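Local structure of racemase (Pseudovibrio sp. JE062, 3MKC) at residues A[347-359]-A[373-385]. The protein belongs to the mandelate racemase / muconate lactonizing enzyme family of the enolase superfamily, pairing an N-terminal capping domain with a TIM-barrel domain. Residues are numbered along the deposited sequence; the frame is centred on the assembly and turned at random.
Sequences DGELRKYLVTPEA and GLGIDLNQEFLAS
Phe-382 and Tyr-353 meet where two short helical turns, 349-353 and 380-384, run roughly antiparallel with their axes 11.1 Å apart. The CB of Tyr-353 lies over one face of the Phe-382 ring, a CH-pi contact 3.8 Å from the ring centroid, while the two rings meet obliquely, their planes 56° apart. Leu-350 comes to the same phenyl ring at its edge, CD1 reaching CE2 at 3.7 Å. Phe-382 is extended (chi1 -175°, CG trans to the backbone N), which carries the ring across to Tyr-353 and Leu-350. Leu-354 continues the apolar layer, its CD1 touching CD2 of Leu-383 at 3.9 Å, and CG1 of Val-355 packs against CD2 of Leu-378. Strands 12-22 and 29-38 take up this layer from beyond, through Val-20 on Leu-350 and Leu-383 and through Thr-31 and Val-33 on Leu-354.

Polar groups take over along the backbone. Asn-379, the N-cap of helix 380-384, serves both segments: its ND2 donates to Tyr-353 O (3.1 Å), nearly in its own amide plane, and its OD1 accepts a weak bond from Phe-382 N. Its backbone N binds Leu-354 O at 2.9 Å, so one residue receives two neighbouring carbonyls while capping its own helix. Farther along, Thr-356 and Asp-377 exchange two backbone hydrogen bonds, and Asp-377 OD1 is held by Tyr-43 OH as well as by Leu-378 N. Beyond the cis peptide before Pro-357, a water donates to both Pro-357 O and Gly-375 O (2.7 Å to the latter). The whole is a minimal two-stranded antiparallel sheet flanked by helical turns, by which both segments, part of the TIM-barrel-like C-terminal region of this enolase-superfamily chain, pack together against strands 12-22 and 29-38 of the N-terminal domain.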
ATOM      1  N   ASP A 347      -4.005 -10.634 -12.278  1.00 31.67           N
ATOM      2  CA  ASP A 347      -5.379 -11.066 -12.461  1.00 32.10           C
ATOM      3  C   ASP A 347      -6.153 -10.530 -11.269  1.00 31.07           C
ATOM      4  O   ASP A 347      -5.682 -10.600 -10.132  1.00 33.64           O
ATOM      5  CB  ASP A 347      -5.471 -12.592 -12.512  1.00 33.05           C
ATOM      6  CG  ASP A 347      -4.798 -13.173 -13.739  1.00 34.03           C
ATOM      7  OD1 ASP A 347      -5.005 -12.620 -14.839  1.00 34.56           O
ATOM      8  OD2 ASP A 347      -4.071 -14.180 -13.605  1.00 35.52           O
ATOM      9  N   GLY A 348      -7.330  -9.986 -11.533  1.00 29.92           N
ATOM     10  CA  GLY A 348      -8.144  -9.437 -10.467  1.00 27.94           C
ATOM     11  C   GLY A 348      -9.188  -8.506 -11.040  1.00 27.38           C
ATOM     12  O   GLY A 348      -8.909  -7.336 -11.309  1.00 25.28           O
ATOM     13  N   GLU A 349     -10.391  -9.034 -11.234  1.00 28.15           N
ATOM     14  CA  GLU A 349     -11.500  -8.263 -11.784  1.00 28.20           C
ATOM     15  C   GLU A 349     -11.729  -6.972 -11.004  1.00 26.67           C
ATOM     16  O   GLU A 349     -11.919  -5.907 -11.585  1.00 25.33           O
ATOM     17  CB  GLU A 349     -12.788  -9.094 -11.754  1.00 31.19           C
ATOM     18  CG  GLU A 349     -12.841 -10.293 -12.706  1.00 35.99           C
ATOM     19  CD  GLU A 349     -11.911 -11.427 -12.311  1.00 38.18           C
ATOM     20  OE1 GLU A 349     -11.720 -11.655 -11.099  1.00 38.46           O
ATOM     21  OE2 GLU A 349     -11.382 -12.107 -13.219  1.00 40.32           O
ATOM     22  N   LEU A 350     -11.712  -7.077  -9.680  1.00 24.86           N
ATOM     23  CA  LEU A 350     -11.937  -5.924  -8.818  1.00 24.06           C
ATOM     24  C   LEU A 350     -10.900  -4.830  -9.072  1.00 23.64           C
ATOM     25  O   LEU A 350     -11.243  -3.656  -9.237  1.00 24.52           O
ATOM     26  CB  LEU A 350     -11.887  -6.369  -7.356  1.00 24.37           C
ATOM     27  CG  LEU A 350     -12.839  -5.656  -6.406  1.00 26.67           C
ATOM     28  CD1 LEU A 350     -14.268  -5.757  -6.928  1.00 26.80           C
ATOM     29  CD2 LEU A 350     -12.729  -6.290  -5.032  1.00 25.41           C
ATOM     30  N   ARG A 351      -9.631  -5.221  -9.100  1.00 22.87           N
ATOM     31  CA  ARG A 351      -8.547  -4.279  -9.345  1.00 24.80           C
ATOM     32  C   ARG A 351      -8.684  -3.654 -10.731  1.00 25.50           C
ATOM     33  O   ARG A 351      -8.333  -2.492 -10.942  1.00 26.38           O
ATOM     34  CB  ARG A 351      -7.198  -4.994  -9.252  1.00 25.58           C
ATOM     35  CG  ARG A 351      -6.030  -4.169  -9.781  1.00 25.31           C
ATOM     36  CD  ARG A 351      -5.783  -2.952  -8.910  1.00 25.62           C
ATOM     37  NE  ARG A 351      -4.739  -2.087  -9.454  1.00 25.94           N
ATOM     38  CZ  ARG A 351      -4.918  -1.225 -10.448  1.00 24.81           C
ATOM     39  NH1 ARG A 351      -6.109  -1.100 -11.019  1.00 25.28           N
ATOM     40  NH2 ARG A 351      -3.904  -0.487 -10.875  1.00 25.31           N
ATOM     41  N   LYS A 352      -9.197  -4.434 -11.672  1.00 26.05           N
ATOM     42  CA  LYS A 352      -9.359  -3.965 -13.043  1.00 26.79           C
ATOM     43  C   LYS A 352     -10.577  -3.086 -13.340  1.00 26.27           C
ATOM     44  O   LYS A 352     -10.460  -2.095 -14.064  1.00 26.45           O
ATOM     45  CB  LYS A 352      -9.389  -5.157 -13.998  1.00 27.53           C
ATOM     46  CG  LYS A 352      -8.105  -5.959 -14.079  1.00 29.05           C
ATOM     47  CD  LYS A 352      -8.258  -7.035 -15.140  1.00 31.57           C
ATOM     48  CE  LYS A 352      -6.966  -7.791 -15.384  1.00 31.82           C
ATOM     49  NZ  LYS A 352      -7.124  -8.740 -16.515  1.00 36.41           N
ATOM     50  N   TYR A 353     -11.733  -3.427 -12.777  1.00 25.57           N
ATOM     51  CA  TYR A 353     -12.960  -2.683 -13.076  1.00 25.98           C
ATOM     52  C   TYR A 353     -13.607  -1.752 -12.045  1.00 25.71           C
ATOM     53  O   TYR A 353     -14.437  -0.927 -12.425  1.00 26.81           O
ATOM     54  CB  TYR A 353     -14.049  -3.663 -13.526  1.00 26.93           C
ATOM     55  CG  TYR A 353     -13.578  -4.807 -14.395  1.00 28.37           C
ATOM     56  CD1 TYR A 353     -12.938  -4.576 -15.613  1.00 29.39           C
ATOM     57  CD2 TYR A 353     -13.802  -6.129 -14.010  1.00 28.93           C
ATOM     58  CE1 TYR A 353     -12.537  -5.640 -16.431  1.00 29.98           C
ATOM     59  CE2 TYR A 353     -13.406  -7.197 -14.815  1.00 29.92           C
ATOM     60  CZ  TYR A 353     -12.777  -6.948 -16.023  1.00 29.98           C
ATOM     61  OH  TYR A 353     -12.401  -8.006 -16.817  1.00 31.61           O
ATOM     62  N   LEU A 354     -13.257  -1.856 -10.765  1.00 24.47           N
ATOM     63  CA  LEU A 354     -13.923  -1.016  -9.761  1.00 22.68           C
ATOM     64  C   LEU A 354     -13.924   0.490  -9.995  1.00 21.45           C
ATOM     65  O   LEU A 354     -14.974   1.127  -9.902  1.00 20.61           O
ATOM     66  CB  LEU A 354     -13.384  -1.303  -8.360  1.00 21.32           C
ATOM     67  CG  LEU A 354     -14.151  -0.586  -7.248  1.00 21.70           C
ATOM     68  CD1 LEU A 354     -15.624  -0.985  -7.280  1.00 20.13           C
ATOM     69  CD2 LEU A 354     -13.528  -0.946  -5.905  1.00 21.17           C
ATOM     70  N   VAL A 355     -12.761   1.073 -10.272  1.00 22.44           N
ATOM     71  CA  VAL A 355     -12.705   2.510 -10.518  1.00 23.19           C
ATOM     72  C   VAL A 355     -12.072   2.833 -11.858  1.00 23.63           C
ATOM     73  O   VAL A 355     -11.390   1.998 -12.458  1.00 24.09           O
ATOM     74  CB  VAL A 355     -11.928   3.273  -9.423  1.00 24.74           C
ATOM     75  CG1 VAL A 355     -12.726   3.284  -8.129  1.00 24.38           C
ATOM     76  CG2 VAL A 355     -10.563   2.648  -9.219  1.00 25.63           C
ATOM     77  N   THR A 356     -12.305   4.059 -12.313  1.00 22.72           N
ATOM     78  CA  THR A 356     -11.793   4.529 -13.595  1.00 23.09           C
ATOM     79  C   THR A 356     -11.409   5.997 -13.462  1.00 21.48           C
ATOM     80  O   THR A 356     -11.988   6.726 -12.661  1.00 21.61           O
ATOM     81  CB  THR A 356     -12.878   4.394 -14.690  1.00 23.58           C
ATOM     82  OG1 THR A 356     -12.326   4.736 -15.969  1.00 27.24           O
ATOM     83  CG2 THR A 356     -14.039   5.319 -14.389  1.00 20.52           C
ATOM     84  N   PRO A 357     -10.420   6.454 -14.244  1.00 22.39           N
ATOM     85  CA  PRO A 357      -9.648   5.692 -15.228  1.00 22.03           C
ATOM     86  C   PRO A 357      -8.412   5.050 -14.608  1.00 23.35           C
ATOM     87  O   PRO A 357      -8.149   5.216 -13.420  1.00 24.63           O
ATOM     88  CB  PRO A 357      -9.278   6.754 -16.249  1.00 22.43           C
ATOM     89  CG  PRO A 357      -9.006   7.935 -15.376  1.00 23.88           C
ATOM     90  CD  PRO A 357     -10.139   7.895 -14.363  1.00 22.40           C
ATOM     91  N   GLU A 358      -7.663   4.321 -15.429  1.00 23.32           N
ATOM     92  CA  GLU A 358      -6.432   3.654 -15.015  1.00 24.29           C
ATOM     93  C   GLU A 358      -5.281   4.501 -15.548  1.00 24.08           C
ATOM     94  O   GLU A 358      -5.280   4.879 -16.724  1.00 23.68           O
ATOM     95  CB  GLU A 358      -6.363   2.253 -15.635  1.00 26.08           C
ATOM     96  CG  GLU A 358      -5.191   1.404 -15.180  1.00 28.79           C
ATOM     97  CD  GLU A 358      -5.324   0.963 -13.740  1.00 31.02           C
ATOM     98  OE1 GLU A 358      -6.421   0.495 -13.367  1.00 32.10           O
ATOM     99  OE2 GLU A 358      -4.336   1.077 -12.985  1.00 31.38           O
ATOM    100  N   ALA A 359      -4.310   4.807 -14.695  1.00 23.28           N
ATOM    101  CA  ALA A 359      -3.173   5.619 -15.115  1.00 22.89           C
ATOM    102  C   ALA A 359      -2.346   4.876 -16.157  1.00 22.10           C
ATOM    103  O   ALA A 359      -2.079   3.683 -16.019  1.00 20.82           O
ATOM    104  CB  ALA A 359      -2.305   5.968 -13.915  1.00 22.51           C
ATOM    105  N   GLY A 373      -8.152  15.843  -6.793  1.00 19.90           N
ATOM    106  CA  GLY A 373      -8.186  14.713  -5.883  1.00 18.70           C
ATOM    107  C   GLY A 373      -7.366  13.525  -6.351  1.00 17.78           C
ATOM    108  O   GLY A 373      -6.251  13.685  -6.848  1.00 17.28           O
ATOM    109  N   LEU A 374      -7.918  12.325  -6.193  1.00 17.74           N
ATOM    110  CA  LEU A 374      -7.219  11.112  -6.598  1.00 17.91           C
ATOM    111  C   LEU A 374      -7.432  10.765  -8.062  1.00 18.41           C
ATOM    112  O   LEU A 374      -6.844   9.814  -8.576  1.00 18.48           O
ATOM    113  CB  LEU A 374      -7.649   9.939  -5.714  1.00 18.84           C
ATOM    114  CG  LEU A 374      -7.156  10.040  -4.269  1.00 18.75           C
ATOM    115  CD1 LEU A 374      -7.678   8.865  -3.459  1.00 20.06           C
ATOM    116  CD2 LEU A 374      -5.635  10.063  -4.246  1.00 19.13           C
ATOM    117  N   GLY A 375      -8.281  11.536  -8.731  1.00 19.91           N
ATOM    118  CA  GLY A 375      -8.534  11.301 -10.142  1.00 21.21           C
ATOM    119  C   GLY A 375      -9.171   9.968 -10.459  1.00 21.01           C
ATOM    120  O   GLY A 375      -8.725   9.250 -11.354  1.00 22.36           O
ATOM    121  N   ILE A 376     -10.223   9.626  -9.727  1.00 20.96           N
ATOM    122  CA  ILE A 376     -10.910   8.368  -9.964  1.00 21.42           C
ATOM    123  C   ILE A 376     -12.388   8.472  -9.647  1.00 20.67           C
ATOM    124  O   ILE A 376     -12.831   9.395  -8.955  1.00 21.16           O
ATOM    125  CB  ILE A 376     -10.344   7.231  -9.091  1.00 22.34           C
ATOM    126  CG1 ILE A 376     -10.334   7.671  -7.625  1.00 25.60           C
ATOM    127  CG2 ILE A 376      -8.961   6.828  -9.578  1.00 23.50           C
ATOM    128  CD1 ILE A 376      -9.875   6.580  -6.669  1.00 27.24           C
ATOM    129  N   ASP A 377     -13.146   7.511 -10.162  1.00 20.96           N
ATOM    130  CA  ASP A 377     -14.572   7.458  -9.902  1.00 23.05           C
ATOM    131  C   ASP A 377     -15.037   6.014  -9.993  1.00 22.30           C
ATOM    132  O   ASP A 377     -14.427   5.187 -10.681  1.00 21.61           O
ATOM    133  CB  ASP A 377     -15.341   8.327 -10.896  1.00 26.27           C
ATOM    134  CG  ASP A 377     -16.639   8.862 -10.313  1.00 30.44           C
ATOM    135  OD1 ASP A 377     -16.980   8.488  -9.169  1.00 29.85           O
ATOM    136  OD2 ASP A 377     -17.316   9.659 -10.997  1.00 32.02           O
ATOM    137  N   LEU A 378     -16.117   5.712  -9.285  1.00 22.74           N
ATOM    138  CA  LEU A 378     -16.662   4.365  -9.272  1.00 23.82           C
ATOM    139  C   LEU A 378     -17.307   3.989 -10.590  1.00 25.00           C
ATOM    140  O   LEU A 378     -17.970   4.808 -11.229  1.00 24.38           O
ATOM    141  CB  LEU A 378     -17.712   4.227  -8.172  1.00 25.59           C
ATOM    142  CG  LEU A 378     -17.256   4.310  -6.719  1.00 24.85           C
ATOM    143  CD1 LEU A 378     -18.481   4.355  -5.816  1.00 25.06           C
ATOM    144  CD2 LEU A 378     -16.378   3.113  -6.388  1.00 25.77           C
ATOM    145  N   ASN A 379     -17.104   2.739 -10.986  1.00 25.30           N
ATOM    146  CA  ASN A 379     -17.696   2.207 -12.199  1.00 26.92           C
ATOM    147  C   ASN A 379     -19.042   1.617 -11.761  1.00 27.11           C
ATOM    148  O   ASN A 379     -19.116   0.462 -11.337  1.00 26.79           O
ATOM    149  CB  ASN A 379     -16.795   1.120 -12.774  1.00 27.43           C
ATOM    150  CG  ASN A 379     -17.410   0.429 -13.963  1.00 29.18           C
ATOM    151  OD1 ASN A 379     -18.541   0.727 -14.352  1.00 29.36           O
ATOM    152  ND2 ASN A 379     -16.672  -0.505 -14.550  1.00 28.20           N
ATOM    153  N   GLN A 380     -20.098   2.417 -11.862  1.00 28.45           N
ATOM    154  CA  GLN A 380     -21.429   1.993 -11.431  1.00 30.26           C
ATOM    155  C   GLN A 380     -21.961   0.704 -12.056  1.00 30.05           C
ATOM    156  O   GLN A 380     -22.529  -0.130 -11.351  1.00 30.44           O
ATOM    157  CB  GLN A 380     -22.431   3.126 -11.653  1.00 32.43           C
ATOM    158  CG  GLN A 380     -22.000   4.452 -11.054  1.00 34.51           C
ATOM    159  CD  GLN A 380     -23.090   5.505 -11.126  1.00 38.13           C
ATOM    160  OE1 GLN A 380     -23.687   5.730 -12.181  1.00 39.62           O
ATOM    161  NE2 GLN A 380     -23.350   6.162 -10.000  1.00 38.45           N
ATOM    162  N   GLU A 381     -21.796   0.536 -13.366  1.00 30.95           N
ATOM    163  CA  GLU A 381     -22.277  -0.680 -14.020  1.00 30.89           C
ATOM    164  C   GLU A 381     -21.669  -1.909 -13.352  1.00 30.87           C
ATOM    165  O   GLU A 381     -22.337  -2.925 -13.160  1.00 30.81           O
ATOM    166  CB  GLU A 381     -21.911  -0.699 -15.508  1.00 32.50           C
ATOM    167  CG  GLU A 381     -22.658   0.303 -16.373  1.00 35.58           C
ATOM    168  CD  GLU A 381     -22.552  -0.027 -17.858  1.00 38.12           C
ATOM    169  OE1 GLU A 381     -21.419  -0.132 -18.371  1.00 38.76           O
ATOM    170  OE2 GLU A 381     -23.605  -0.184 -18.514  1.00 41.05           O
ATOM    171  N   PHE A 382     -20.393  -1.810 -13.001  1.00 30.21           N
ATOM    172  CA  PHE A 382     -19.709  -2.922 -12.366  1.00 28.68           C
ATOM    173  C   PHE A 382     -20.269  -3.207 -10.976  1.00 29.02           C
ATOM    174  O   PHE A 382     -20.552  -4.355 -10.642  1.00 29.53           O
ATOM    175  CB  PHE A 382     -18.215  -2.638 -12.257  1.00 28.16           C
ATOM    176  CG  PHE A 382     -17.432  -3.793 -11.727  1.00 28.05           C
ATOM    177  CD1 PHE A 382     -17.311  -4.959 -12.475  1.00 27.75           C
ATOM    178  CD2 PHE A 382     -16.850  -3.737 -10.466  1.00 28.46           C
ATOM    179  CE1 PHE A 382     -16.625  -6.056 -11.976  1.00 29.14           C
ATOM    180  CE2 PHE A 382     -16.161  -4.829  -9.955  1.00 28.32           C
ATOM    181  CZ  PHE A 382     -16.046  -5.991 -10.709  1.00 28.40           C
ATOM    182  N   LEU A 383     -20.410  -2.165 -10.165  1.00 29.98           N
ATOM    183  CA  LEU A 383     -20.945  -2.319  -8.819  1.00 30.67           C
ATOM    184  C   LEU A 383     -22.341  -2.913  -8.858  1.00 32.41           C
ATOM    185  O   LEU A 383     -22.611  -3.932  -8.225  1.00 33.12           O
ATOM    186  CB  LEU A 383     -21.003  -0.972  -8.106  1.00 31.17           C
ATOM    187  CG  LEU A 383     -19.752  -0.510  -7.366  1.00 30.38           C
ATOM    188  CD1 LEU A 383     -20.037   0.826  -6.706  1.00 29.67           C
ATOM    189  CD2 LEU A 383     -19.354  -1.546  -6.324  1.00 29.70           C
ATOM    190  N   ALA A 384     -23.223  -2.264  -9.611  1.00 33.55           N
ATOM    191  CA  ALA A 384     -24.601  -2.711  -9.735  1.00 34.01           C
ATOM    192  C   ALA A 384     -24.680  -4.170 -10.162  1.00 34.49           C
ATOM    193  O   ALA A 384     -25.612  -4.877  -9.785  1.00 36.11           O
ATOM    194  CB  ALA A 384     -25.345  -1.831 -10.732  1.00 34.06           C
ATOM    195  N   SER A 385     -23.700  -4.624 -10.942  1.00 33.50           N
ATOM    196  CA  SER A 385     -23.691  -6.008 -11.404  1.00 32.13           C
ATOM    197  C   SER A 385     -23.300  -6.932 -10.262  1.00 32.33           C
ATOM    198  O   SER A 385     -23.214  -8.150 -10.436  1.00 31.98           O
ATOM    199  CB  SER A 385     -22.705  -6.190 -12.561  1.00 33.26           C
ATOM    200  OG  SER A 385     -21.368  -6.252 -12.091  1.00 33.86           O
TER
HETATM  201  O   HOH W   1      -6.967   7.395 -12.071  1.00 34.25           O